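Side-chain contact in putative prolyl-tRNA synthetase (Leishmania major, PDB 5XIL), which probably joins L-proline to its cognate tRNA at the expense of ATP, as a class II aminoacyl-tRNA synthetase: residues M282-P285 with P286-S290. Residues are numbered along the deposited sequence; the frame is centred on the assembly and turned at random. Where two conformers were deposited one is given.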
ATOM      1  N   MET A 282     -25.397   6.832  -2.435  1.00 15.47           N
ATOM      2  CA  MET A 282     -24.428   5.764  -2.781  1.00 14.12           C
ATOM      3  C   MET A 282     -24.944   4.356  -2.376  1.00 13.78           C
ATOM      4  O   MET A 282     -25.793   4.215  -1.499  1.00 12.61           O
ATOM      5  CB  MET A 282     -23.106   6.119  -2.121  1.00 14.51           C
ATOM      6  CG  MET A 282     -21.938   5.186  -2.465  1.00 16.39           C
ATOM      7  SD  MET A 282     -21.799   4.969  -4.254  1.00 16.40           S
ATOM      8  CE  MET A 282     -20.615   3.620  -4.506  1.00 18.50           C
ATOM      9  N   VAL A 283     -24.511   3.340  -3.083  1.00 12.64           N
ATOM     10  CA  VAL A 283     -24.716   1.967  -2.752  1.00 12.22           C
ATOM     11  C   VAL A 283     -23.299   1.353  -2.829  1.00 13.68           C
ATOM     12  O   VAL A 283     -22.761   1.202  -3.938  1.00 13.57           O
ATOM     13  CB  VAL A 283     -25.677   1.260  -3.732  1.00 13.26           C
ATOM     14  CG1 VAL A 283     -25.841  -0.212  -3.405  1.00 14.58           C
ATOM     15  CG2 VAL A 283     -27.072   1.944  -3.765  1.00 14.01           C
ATOM     16  N   MET A 284     -22.685   1.031  -1.696  1.00 11.84           N
ATOM     17  CA  MET A 284     -21.292   0.590  -1.673  0.61 11.25           C
ATOM     18  C   MET A 284     -21.224  -0.915  -1.928  1.00 11.76           C
ATOM     19  O   MET A 284     -21.826  -1.694  -1.180  1.00 12.49           O
ATOM     20  CB  MET A 284     -20.647   1.015  -0.336  0.61 11.72           C
ATOM     21  CG  MET A 284     -19.129   0.976  -0.172  0.61 11.49           C
ATOM     22  SD  MET A 284     -18.252   1.925  -1.432  0.61 11.53           S
ATOM     23  CE  MET A 284     -18.199   3.582  -0.797  0.61 12.29           C
ATOM     24  N   PRO A 285     -20.455  -1.336  -2.939  1.00 11.40           N
ATOM     25  CA  PRO A 285     -20.197  -2.751  -3.046  1.00 12.04           C
ATOM     26  C   PRO A 285     -19.567  -3.267  -1.719  1.00 13.14           C
ATOM     27  O   PRO A 285     -18.624  -2.669  -1.176  1.00 13.22           O
ATOM     28  CB  PRO A 285     -19.183  -2.837  -4.219  1.00 11.42           C
ATOM     29  CG  PRO A 285     -19.444  -1.610  -4.982  1.00 11.61           C
ATOM     30  CD  PRO A 285     -19.651  -0.583  -3.934  1.00 11.85           C
ATOM     31  N   PRO A 286     -20.059  -4.397  -1.210  1.00 12.14           N
ATOM     32  CA  PRO A 286     -19.664  -4.807   0.146  1.00 12.01           C
ATOM     33  C   PRO A 286     -18.203  -5.153   0.350  1.00 11.35           C
ATOM     34  O   PRO A 286     -17.678  -4.921   1.437  1.00 11.77           O
ATOM     35  CB  PRO A 286     -20.550  -6.039   0.422  1.00 13.15           C
ATOM     36  CG  PRO A 286     -20.982  -6.534  -0.875  1.00 13.34           C
ATOM     37  CD  PRO A 286     -21.037  -5.318  -1.825  1.00 12.41           C
ATOM     38  N   ARG A 287     -17.522  -5.633  -0.691  1.00 10.95           N
ATOM     39  CA  ARG A 287     -16.145  -5.964  -0.557  1.00 10.89           C
ATOM     40  C   ARG A 287     -15.263  -4.756  -0.430  1.00 10.99           C
ATOM     41  O   ARG A 287     -14.051  -4.894  -0.018  1.00 10.84           O
ATOM     42  CB  ARG A 287     -15.657  -6.937  -1.645  1.00 11.49           C
ATOM     43  CG  ARG A 287     -16.443  -8.266  -1.642  1.00 13.29           C
ATOM     44  CD  ARG A 287     -16.205  -9.024  -2.933  1.00 15.52           C
ATOM     45  NE  ARG A 287     -16.944 -10.305  -2.983  1.00 18.08           N
ATOM     46  CZ  ARG A 287     -16.950 -11.112  -4.006  1.00 21.62           C
ATOM     47  NH1 ARG A 287     -16.256 -10.794  -5.081  1.00 17.54           N
ATOM     48  NH2 ARG A 287     -17.657 -12.258  -3.944  1.00 23.75           N
ATOM     49  N   VAL A 288     -15.776  -3.541  -0.711  1.00 10.14           N
ATOM     50  CA  VAL A 288     -14.919  -2.382  -0.502  1.00 10.54           C
ATOM     51  C   VAL A 288     -15.565  -1.381   0.428  1.00 10.76           C
ATOM     52  O   VAL A 288     -15.196  -0.234   0.488  1.00 11.41           O
ATOM     53  CB  VAL A 288     -14.543  -1.707  -1.879  1.00  9.92           C
ATOM     54  CG1 VAL A 288     -13.728  -2.629  -2.733  1.00 10.07           C
ATOM     55  CG2 VAL A 288     -15.789  -1.213  -2.634  1.00 10.02           C
ATOM     56  N   ALA A 289     -16.562  -1.820   1.165  1.00 10.83           N
ATOM     57  CA  ALA A 289     -17.253  -0.955   2.107  1.00 11.19           C
ATOM     58  C   ALA A 289     -16.485  -0.915   3.449  1.00 12.77           C
ATOM     59  O   ALA A 289     -16.289  -1.961   4.073  1.00 12.69           O
ATOM     60  CB  ALA A 289     -18.704  -1.392   2.344  1.00 10.32           C
ATOM     61  N   SER A 290     -16.088   0.293   3.839  1.00 12.83           N
ATOM     62  CA  SER A 290     -15.269   0.458   5.013  1.00 14.10           C
ATOM     63  C   SER A 290     -16.060  -0.045   6.234  1.00 13.05           C
ATOM     64  O   SER A 290     -15.493  -0.677   7.143  1.00 12.84           O
ATOM     65  CB  SER A 290     -14.959   1.928   5.202  1.00 14.09           C
ATOM     66  OG  SER A 290     -14.159   2.035   6.322  1.00 17.05           O
TER
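Pro285 and Val288 close a type I beta turn, with Pro286 and Arg287 at its corners and Val288 N donating to Pro285 O (3.0 Å, N-H...O angle 157°). The donor sits above the carbonyl plane, 44° out of it, and not on a lone pair. Proline suits the first corner because its ring already holds phi near the value a type I turn needs, while the polyproline II backbone of Pro285 is a conformation favoured before proline.

Val288 then turns a methyl back over the ring of Pro285, three residues before it: chi1 of -64° sets CG1 beside the backbone N and anti to the carbonyl carbon, which leaves CG2 between the two, 4.1 Å from both CB and CD of Pro285. The beta-branched valine thus puts an apolar methyl against the proline ring, and its side chain also touches Cys48 of helix 40-60. Met284, in the deposited conformer given of two, has CG anti to the backbone N, and its bent chain lays SD 4.2 Å from Val288 CG2, crossing that side chain at about a right angle. The small side chain of Ala289 faces Met284 CG.

Met272 of helix 267-276 covers Met284 and Pro285, and Arg287 leads away from the turn to a salt bridge with Glu396 of helix 387-412. This proline-led turn belongs to the linker from the class II catalytic core, after its motif 3 helix, to the first strand of the anticodon-binding domain.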